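Local coordinates for tyrosine--tRNA ligase (PDB 2CYB), which catalyses the ATP-dependent attachment of tyrosine to tRNA(Tyr) by way of a tyrosyl-adenylate intermediate, as a homodimer, at residues A[9-14]-A[18-23]; A[96-101]-A[107-112]; A[48-53]-A[223-228]. All blocks are in the same frame, centred on the assembly; numbering follows the deposited sequence.

The three contacts step through one class I synthetase chain. Contact 1 closes first, joining helices 3-11 and 20-28 beside the edge strand 16-18. Contact 3 ties helix 47-61, which carries the end of the HIGH region, to the loop 223-228 beyond the KMSKS region, so it joins parts of the chain next to both signature motifs; contact 2 is nested in the long segment it closes. Contacts 2 and 3 have centres about 14 Å apart and touch, with Phe-97 CE1 3.5 Å from Val-53 CG2. Contact 1, about 23 Å from each between centres, lies away from the tyrosine site and both motifs. Strand 108-111 of contact 2 is at the other edge of the six-stranded mixed sheet from strand 16-18.

Contact 1 of 3, residues A[9-14]-A[18-23]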
loop_
_atom_site.group_PDB
_atom_site.type_symbol
_atom_site.label_atom_id
_atom_site.label_comp_id
_atom_site.label_asym_id
_atom_site.label_seq_id
_atom_site.Cartn_x
_atom_site.Cartn_y
_atom_site.Cartn_z
ATOM N N LEU A 9 -11.540 -29.638 22.363
ATOM C CA LEU A 9 -12.595 -28.697 22.012
ATOM C C LEU A 9 -12.087 -27.615 21.057
ATOM O O LEU A 9 -12.755 -27.272 20.072
ATOM C CB LEU A 9 -13.148 -28.049 23.285
ATOM C CG LEU A 9 -14.128 -26.884 23.132
ATOM C CD1 LEU A 9 -15.349 -27.320 22.328
ATOM C CD2 LEU A 9 -14.536 -26.389 24.509
ATOM N N ILE A 10 -10.904 -27.086 21.350
ATOM C CA ILE A 10 -10.311 -26.039 20.524
ATOM C C ILE A 10 -10.058 -26.527 19.110
ATOM O O ILE A 10 -10.335 -25.823 18.142
ATOM C CB ILE A 10 -8.961 -25.538 21.111
ATOM C CG1 ILE A 10 -9.204 -24.775 22.414
ATOM C CG2 ILE A 10 -8.262 -24.626 20.105
ATOM C CD1 ILE A 10 -7.937 -24.362 23.124
ATOM N N THR A 11 -9.549 -27.742 18.982
ATOM C CA THR A 11 -9.241 -28.256 17.660
ATOM C C THR A 11 -10.392 -28.949 16.957
ATOM O O THR A 11 -10.244 -29.373 15.812
ATOM C CB THR A 11 -8.055 -29.215 17.719
ATOM O OG1 THR A 11 -8.351 -30.284 18.624
ATOM C CG2 THR A 11 -6.821 -28.485 18.203
ATOM N N ARG A 12 -11.531 -29.062 17.632
ATOM C CA ARG A 12 -12.692 -29.717 17.033
ATOM C C ARG A 12 -13.085 -29.004 15.748
ATOM O O ARG A 12 -13.251 -27.779 15.726
ATOM C CB ARG A 12 -13.885 -29.705 17.994
ATOM C CG ARG A 12 -15.145 -30.371 17.419
ATOM C CD ARG A 12 -16.279 -30.418 18.443
ATOM N NE ARG A 12 -16.807 -29.093 18.764
ATOM C CZ ARG A 12 -17.655 -28.848 19.760
ATOM N NH1 ARG A 12 -18.094 -27.613 19.985
ATOM N NH2 ARG A 12 -18.061 -29.840 20.543
ATOM N N ASN A 13 -13.224 -29.784 14.684
ATOM C CA ASN A 13 -13.609 -29.261 13.385
ATOM C C ASN A 13 -12.618 -28.275 12.784
ATOM O O ASN A 13 -12.961 -27.520 11.877
ATOM C CB ASN A 13 -14.992 -28.620 13.468
ATOM C CG ASN A 13 -16.100 -29.654 13.621
ATOM O OD1 ASN A 13 -15.934 -30.811 13.233
ATOM N ND2 ASN A 13 -17.230 -29.238 14.168
ATOM N N ALA A 14 -11.395 -28.271 13.294
ATOM C CA ALA A 14 -10.376 -27.389 12.744
ATOM C C ALA A 14 -9.671 -28.199 11.672
ATOM O O ALA A 14 -9.445 -29.396 11.840
ATOM C CB ALA A 14 -9.380 -26.970 13.820
ATOM N N VAL A 18 -1.487 -24.330 13.549
ATOM C CA VAL A 18 -0.087 -23.971 13.380
ATOM C C VAL A 18 0.424 -23.232 14.614
ATOM O O VAL A 18 0.242 -22.025 14.729
ATOM C CB VAL A 18 0.096 -23.059 12.152
ATOM C CG1 VAL A 18 1.566 -22.742 11.950
ATOM C CG2 VAL A 18 -0.493 -23.728 10.916
ATOM N N THR A 19 1.042 -23.951 15.549
ATOM C CA THR A 19 1.248 -25.394 15.453
ATOM C C THR A 19 0.598 -26.027 16.679
ATOM O O THR A 19 0.273 -25.329 17.644
ATOM C CB THR A 19 2.755 -25.752 15.453
ATOM O OG1 THR A 19 3.346 -25.333 16.689
ATOM C CG2 THR A 19 3.474 -25.062 14.303
ATOM N N GLU A 20 0.397 -27.340 16.639
ATOM C CA GLU A 20 -0.209 -28.054 17.761
ATOM C C GLU A 20 0.554 -27.807 19.071
ATOM O O GLU A 20 -0.034 -27.445 20.095
ATOM C CB GLU A 20 -0.239 -29.559 17.467
ATOM C CG GLU A 20 -1.211 -29.988 16.374
ATOM C CD GLU A 20 -2.654 -30.021 16.845
ATOM O OE1 GLU A 20 -2.944 -30.730 17.833
ATOM O OE2 GLU A 20 -3.501 -29.345 16.227
ATOM N N GLU A 21 1.865 -28.011 19.030
ATOM C CA GLU A 21 2.702 -27.827 20.210
ATOM C C GLU A 21 2.582 -26.411 20.764
ATOM O O GLU A 21 2.430 -26.223 21.974
ATOM C CB GLU A 21 4.158 -28.151 19.864
ATOM C CG GLU A 21 4.321 -29.534 19.236
ATOM C CD GLU A 21 5.762 -29.877 18.897
ATOM O OE1 GLU A 21 6.395 -29.119 18.131
ATOM O OE2 GLU A 21 6.259 -30.911 19.394
ATOM N N GLU A 22 2.639 -25.419 19.873
ATOM C CA GLU A 22 2.525 -24.019 20.272
ATOM C C GLU A 22 1.197 -23.780 20.975
ATOM O O GLU A 22 1.132 -23.071 21.981
ATOM C CB GLU A 22 2.632 -23.101 19.047
ATOM C CG GLU A 22 4.045 -22.924 18.507
ATOM C CD GLU A 22 4.074 -22.211 17.161
ATOM O OE1 GLU A 22 3.199 -21.351 16.926
ATOM O OE2 GLU A 22 4.977 -22.502 16.343
ATOM N N LEU A 23 0.136 -24.376 20.441
ATOM C CA LEU A 23 -1.189 -24.227 21.027
ATOM C C LEU A 23 -1.201 -24.817 22.435
ATOM O O LEU A 23 -1.758 -24.226 23.360
ATOM C CB LEU A 23 -2.233 -24.932 20.153
ATOM C CG LEU A 23 -3.647 -25.066 20.715
ATOM C CD1 LEU A 23 -4.199 -23.699 21.103
ATOM C CD2 LEU A 23 -4.529 -25.740 19.677
#
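The carboxylate of Glu-20 meets Thr-11 through a single oxygen, OE2 lying 4.0 Å from the methyl CG2. It is a van der Waals approach without a hydrogen bond. The Glu-20 chain bends at chi2 (-77°), which brings its end nearer to Thr-11. The other flat group, the Arg-12 guanidinium, has Leu-9 CD1 over one face, offset toward the rim at 3.6 Å above the plane, while its NH1 forms a salt bridge with Asp-58. The apolar part centres on Leu-23, whose CD2 is 3.9 Å from Ile-10 CG2 and equally far from Thr-11 CG2. The Leu-23 and Ile-10 side chains run antiparallel alongside one another. These residues pair two short helices, 3-11 and 20-28, joined through strand 16-18, the outermost antiparallel strand of the Rossmann-type sheet; Val-18 bonds there to Cys-201 by its backbone. A type II turn from Thr-11 to Ala-14 leads out of the first helix. A cis peptide precedes Thr-19, the N-cap of the second helix, where OG1 accepts from Glu-22 N at 3.3 Å. In Thr-11, chi1 of 58° sets CG2 opposite the carbonyl carbon, pointing the methyl at Leu-23 and Glu-20, while OG1 bonds to Leu-7 O within its own helix.

Contact 2 of 3, residues A[96-101]-A[107-112]; sequences VFIALG and AKFVLG
Phe-97 and Phe-109 have CA atoms 9.5 Å apart, where the last turn of helix 83-99 passes strand 108-111; the Ile-98 and Ala-107 CA atoms are 8.6 Å apart. This is the returning half of a beta-alpha-beta crossover of the Rossmann fold: strand 65-70 leads out, helices 72-77 and 83-99 cross, and strand 108-111 comes back parallel to its neighbour at the sheet edge. The helix finishes in a Schellman motif at Gly-101, with positive phi (126°) and two bonds back into the last turn; at these angles a side chain would jam against the preceding carbonyl O. With CG turned beside its backbone N (chi1 -68°), Phe-109 reaches toward the helix, and its ring receives Phe-97 CB at the edge, in plane, 3.6 Å from CE2. The Phe-97 ring itself leads away to meet that of Tyr-39; its side chain is about 9 Å from the bound tyrosine, near, but not lining, the pocket. Phe-109 also packs on Val-68. Replacing Phe-109 by an alanine would probably open a gap between helix and sheet, depriving Phe-97 CB and Ile-98 of their aromatic partner. Ile-98 CG1 lies 3.9 Å from Phe-109 CZ.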
loop_
_atom_site.group_PDB
_atom_site.type_symbol
_atom_site.label_atom_id
_atom_site.label_comp_id
_atom_site.label_asym_id
_atom_site.label_seq_id
_atom_site.Cartn_x
_atom_site.Cartn_y
_atom_site.Cartn_z
ATOM N N VAL A 96 -25.698 -9.140 14.869
ATOM C CA VAL A 96 -25.857 -10.539 14.501
ATOM C C VAL A 96 -24.922 -11.439 15.289
ATOM O O VAL A 96 -25.356 -12.442 15.853
ATOM C CB VAL A 96 -25.611 -10.751 12.992
ATOM C CG1 VAL A 96 -25.742 -12.230 12.642
ATOM C CG2 VAL A 96 -26.601 -9.928 12.191
ATOM N N PHE A 97 -23.638 -11.090 15.327
ATOM C CA PHE A 97 -22.673 -11.898 16.058
ATOM C C PHE A 97 -23.090 -12.073 17.515
ATOM O O PHE A 97 -22.903 -13.143 18.098
ATOM C CB PHE A 97 -21.270 -11.285 15.971
ATOM C CG PHE A 97 -20.635 -11.418 14.608
ATOM C CD1 PHE A 97 -20.585 -12.653 13.969
ATOM C CD2 PHE A 97 -20.078 -10.312 13.971
ATOM C CE1 PHE A 97 -19.989 -12.789 12.711
ATOM C CE2 PHE A 97 -19.482 -10.437 12.716
ATOM C CZ PHE A 97 -19.438 -11.681 12.085
ATOM N N ILE A 98 -23.657 -11.021 18.099
ATOM C CA ILE A 98 -24.126 -11.089 19.479
ATOM C C ILE A 98 -25.294 -12.070 19.524
ATOM O O ILE A 98 -25.318 -12.999 20.336
ATOM C CB ILE A 98 -24.615 -9.710 19.976
ATOM C CG1 ILE A 98 -23.441 -8.730 20.024
ATOM C CG2 ILE A 98 -25.252 -9.847 21.361
ATOM C CD1 ILE A 98 -23.831 -7.323 20.406
ATOM N N ALA A 99 -26.249 -11.859 18.625
ATOM C CA ALA A 99 -27.435 -12.700 18.531
ATOM C C ALA A 99 -27.102 -14.169 18.280
ATOM O O ALA A 99 -27.876 -15.048 18.644
ATOM C CB ALA A 99 -28.350 -12.176 17.435
ATOM N N LEU A 100 -25.955 -14.436 17.659
ATOM C CA LEU A 100 -25.543 -15.808 17.380
ATOM C C LEU A 100 -24.891 -16.465 18.592
ATOM O O LEU A 100 -24.582 -17.659 18.574
ATOM C CB LEU A 100 -24.572 -15.850 16.202
ATOM C CG LEU A 100 -25.145 -15.567 14.813
ATOM C CD1 LEU A 100 -24.014 -15.584 13.796
ATOM C CD2 LEU A 100 -26.200 -16.610 14.458
ATOM N N GLY A 101 -24.672 -15.681 19.642
ATOM C CA GLY A 101 -24.062 -16.228 20.836
ATOM C C GLY A 101 -22.829 -15.491 21.314
ATOM O O GLY A 101 -22.381 -15.700 22.441
ATOM N N ALA A 107 -17.299 -11.746 24.385
ATOM C CA ALA A 107 -16.422 -11.271 23.318
ATOM C C ALA A 107 -16.341 -9.746 23.235
ATOM O O ALA A 107 -17.317 -9.044 23.500
ATOM C CB ALA A 107 -16.894 -11.837 21.985
ATOM N N LYS A 108 -15.169 -9.247 22.853
ATOM C CA LYS A 108 -14.937 -7.812 22.717
ATOM C C LYS A 108 -14.918 -7.430 21.242
ATOM O O LYS A 108 -14.063 -7.898 20.487
ATOM C CB LYS A 108 -13.599 -7.436 23.355
ATOM C CG LYS A 108 -13.245 -5.953 23.268
ATOM C CD LYS A 108 -11.910 -5.672 23.950
ATOM C CE LYS A 108 -11.637 -4.183 24.091
ATOM N NZ LYS A 108 -11.540 -3.497 22.776
ATOM N N PHE A 109 -15.857 -6.581 20.831
ATOM C CA PHE A 109 -15.916 -6.145 19.445
ATOM C C PHE A 109 -15.052 -4.910 19.229
ATOM O O PHE A 109 -15.096 -3.957 20.011
ATOM C CB PHE A 109 -17.362 -5.855 19.025
ATOM C CG PHE A 109 -18.230 -7.083 18.967
ATOM C CD1 PHE A 109 -18.686 -7.686 20.134
ATOM C CD2 PHE A 109 -18.548 -7.665 17.742
ATOM C CE1 PHE A 109 -19.440 -8.855 20.085
ATOM C CE2 PHE A 109 -19.300 -8.834 17.678
ATOM C CZ PHE A 109 -19.748 -9.433 18.851
ATOM N N VAL A 110 -14.251 -4.945 18.168
ATOM C CA VAL A 110 -13.367 -3.833 17.833
ATOM C C VAL A 110 -13.559 -3.421 16.376
ATOM O O VAL A 110 -13.705 -4.269 15.490
ATOM C CB VAL A 110 -11.878 -4.218 18.054
ATOM C CG1 VAL A 110 -10.957 -3.105 17.557
ATOM C CG2 VAL A 110 -11.627 -4.473 19.530
ATOM N N LEU A 111 -13.591 -2.115 16.137
ATOM C CA LEU A 111 -13.720 -1.595 14.782
ATOM C C LEU A 111 -12.301 -1.296 14.307
ATOM O O LEU A 111 -11.550 -0.595 14.983
ATOM C CB LEU A 111 -14.545 -0.303 14.761
ATOM C CG LEU A 111 -15.845 -0.255 13.951
ATOM C CD1 LEU A 111 -16.364 1.176 13.946
ATOM C CD2 LEU A 111 -15.622 -0.726 12.523
ATOM N N GLY A 112 -11.926 -1.838 13.156
ATOM C CA GLY A 112 -10.588 -1.597 12.643
ATOM C C GLY A 112 -10.198 -0.125 12.643
ATOM O O GLY A 112 -9.105 0.227 13.093
#

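Contact 3 of 3, residues A[48-53]-A[223-228]; sequences GHMMTV and ISVRDP
Apolar contact between Met-50 and Val-225 carries this junction. Met-50 runs out extended at chi2 (177°), and the bend at chi3 (-108°) turns its thioether methyl CE onto Val-225 CG1. The 3.4 Å approach of Met-50 CE to Val-225 CG1 is shorter than usual van der Waals contact, and its exact length is doubtful; Met-50 SD lies 4.1 Å from the same methyl. The two side chains cross at a slant. Ile-223 contributes more loosely, its carbonyl O lying 4.4 Å from Met-50 CE. Met-50 also touches Leu-100 and His-258, and Val-225 touches Ile-45 and Val-96.

No hydrogen bond passes between the two segments themselves, but each side is tied to the signature elements of a class I synthetase. Gly-48 and His-49 close the HIGH region at the start of helix 47-61, whereas the loop 223-228 follows the KMSKS region. Backbone bonds join Ile-223 to Leu-47 and Val-225 to Ile-45, while Ser-224 OG bonds to Glu-44 OE1, linking the loop directly to the HIGH region.

Within the loop, a type I turn runs from Ser-224 to Asp-227. Ser-224 N donates to Asp-227 OD2 at 2.8 Å, nearly straight (166°) but from above the carboxylate plane. The same oxygen has a second partner, a salt bridge to Lys-235 NZ of helix 229-237, which starts directly after Pro-228, its N-cap residue.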
loop_
_atom_site.group_PDB
_atom_site.type_symbol
_atom_site.label_atom_id
_atom_site.label_comp_id
_atom_site.label_asym_id
_atom_site.label_seq_id
_atom_site.Cartn_x
_atom_site.Cartn_y
_atom_site.Cartn_z
ATOM N N GLY A 48 -21.013 -19.605 6.478
ATOM C CA GLY A 48 -19.566 -19.475 6.446
ATOM C C GLY A 48 -19.074 -18.705 7.659
ATOM O O GLY A 48 -18.080 -19.084 8.278
ATOM N N HIS A 49 -19.767 -17.619 7.994
ATOM C CA HIS A 49 -19.408 -16.806 9.153
ATOM C C HIS A 49 -19.607 -17.629 10.413
ATOM O O HIS A 49 -18.784 -17.595 11.328
ATOM C CB HIS A 49 -20.305 -15.571 9.249
ATOM C CG HIS A 49 -20.127 -14.605 8.126
ATOM N ND1 HIS A 49 -19.166 -13.615 8.137
ATOM C CD2 HIS A 49 -20.772 -14.489 6.943
ATOM C CE1 HIS A 49 -19.231 -12.933 7.008
ATOM N NE2 HIS A 49 -20.197 -13.444 6.266
ATOM N N MET A 50 -20.721 -18.356 10.457
ATOM C CA MET A 50 -21.053 -19.183 11.612
ATOM C C MET A 50 -20.001 -20.261 11.861
ATOM O O MET A 50 -19.886 -20.782 12.967
ATOM C CB MET A 50 -22.442 -19.801 11.426
ATOM C CG MET A 50 -23.554 -18.759 11.395
ATOM S SD MET A 50 -25.214 -19.401 11.107
ATOM C CE MET A 50 -25.512 -18.847 9.448
ATOM N N MET A 51 -19.226 -20.577 10.832
ATOM C CA MET A 51 -18.162 -21.571 10.938
ATOM C C MET A 51 -17.105 -21.071 11.931
ATOM O O MET A 51 -16.732 -21.776 12.879
ATOM C CB MET A 51 -17.514 -21.772 9.567
ATOM C CG MET A 51 -16.297 -22.676 9.560
ATOM S SD MET A 51 -16.726 -24.386 9.896
ATOM C CE MET A 51 -18.037 -24.582 8.792
ATOM N N THR A 52 -16.630 -19.848 11.709
ATOM C CA THR A 52 -15.615 -19.256 12.569
ATOM C C THR A 52 -16.213 -18.728 13.861
ATOM O O THR A 52 -15.533 -18.660 14.885
ATOM C CB THR A 52 -14.836 -18.126 11.840
ATOM O OG1 THR A 52 -15.752 -17.186 11.266
ATOM C CG2 THR A 52 -13.950 -18.714 10.745
ATOM N N VAL A 53 -17.487 -18.356 13.826
ATOM C CA VAL A 53 -18.138 -17.869 15.035
ATOM C C VAL A 53 -18.218 -19.015 16.040
ATOM O O VAL A 53 -17.927 -18.838 17.227
ATOM C CB VAL A 53 -19.554 -17.342 14.738
ATOM C CG1 VAL A 53 -20.353 -17.227 16.027
ATOM C CG2 VAL A 53 -19.461 -15.977 14.062
ATOM N N ILE A 223 -26.772 -20.435 2.769
ATOM C CA ILE A 223 -27.868 -20.035 3.649
ATOM C C ILE A 223 -27.473 -18.833 4.505
ATOM O O ILE A 223 -26.437 -18.845 5.165
ATOM C CB ILE A 223 -28.275 -21.198 4.581
ATOM C CG1 ILE A 223 -28.865 -22.338 3.746
ATOM C CG2 ILE A 223 -29.265 -20.711 5.636
ATOM C CD1 ILE A 223 -29.187 -23.583 4.538
ATOM N N SER A 224 -28.311 -17.803 4.497
ATOM C CA SER A 224 -28.048 -16.592 5.268
ATOM C C SER A 224 -28.863 -16.598 6.548
ATOM O O SER A 224 -29.920 -17.225 6.610
ATOM C CB SER A 224 -28.409 -15.358 4.438
ATOM O OG SER A 224 -27.814 -15.427 3.156
ATOM N N VAL A 225 -28.377 -15.896 7.567
ATOM C CA VAL A 225 -29.075 -15.837 8.853
ATOM C C VAL A 225 -30.411 -15.125 8.730
ATOM O O VAL A 225 -31.208 -15.114 9.669
ATOM C CB VAL A 225 -28.249 -15.082 9.919
ATOM C CG1 VAL A 225 -26.918 -15.778 10.141
ATOM C CG2 VAL A 225 -28.048 -13.629 9.489
ATOM N N ARG A 226 -30.652 -14.530 7.569
ATOM C CA ARG A 226 -31.885 -13.796 7.334
ATOM C C ARG A 226 -32.893 -14.614 6.526
ATOM O O ARG A 226 -34.037 -14.199 6.360
ATOM C CB ARG A 226 -31.562 -12.488 6.609
ATOM C CG ARG A 226 -32.559 -11.370 6.825
ATOM C CD ARG A 226 -32.117 -10.112 6.082
ATOM N NE ARG A 226 -33.051 -9.004 6.261
ATOM C CZ ARG A 226 -33.288 -8.405 7.423
ATOM N NH1 ARG A 226 -32.659 -8.804 8.522
ATOM N NH2 ARG A 226 -34.158 -7.404 7.489
ATOM N N ASP A 227 -32.473 -15.771 6.016
ATOM C CA ASP A 227 -33.388 -16.607 5.250
ATOM C C ASP A 227 -34.559 -17.073 6.123
ATOM O O ASP A 227 -34.363 -17.568 7.236
ATOM C CB ASP A 227 -32.674 -17.841 4.682
ATOM C CG ASP A 227 -31.808 -17.525 3.475
ATOM O OD1 ASP A 227 -32.137 -16.582 2.724
ATOM O OD2 ASP A 227 -30.807 -18.241 3.259
ATOM N N PRO A 228 -35.798 -16.898 5.637
ATOM C CA PRO A 228 -36.963 -17.329 6.416
ATOM C C PRO A 228 -37.047 -18.861 6.433
ATOM O O PRO A 228 -36.548 -19.531 5.519
ATOM C CB PRO A 228 -38.129 -16.682 5.674
ATOM C CG PRO A 228 -37.647 -16.660 4.253
ATOM C CD PRO A 228 -36.214 -16.207 4.402
#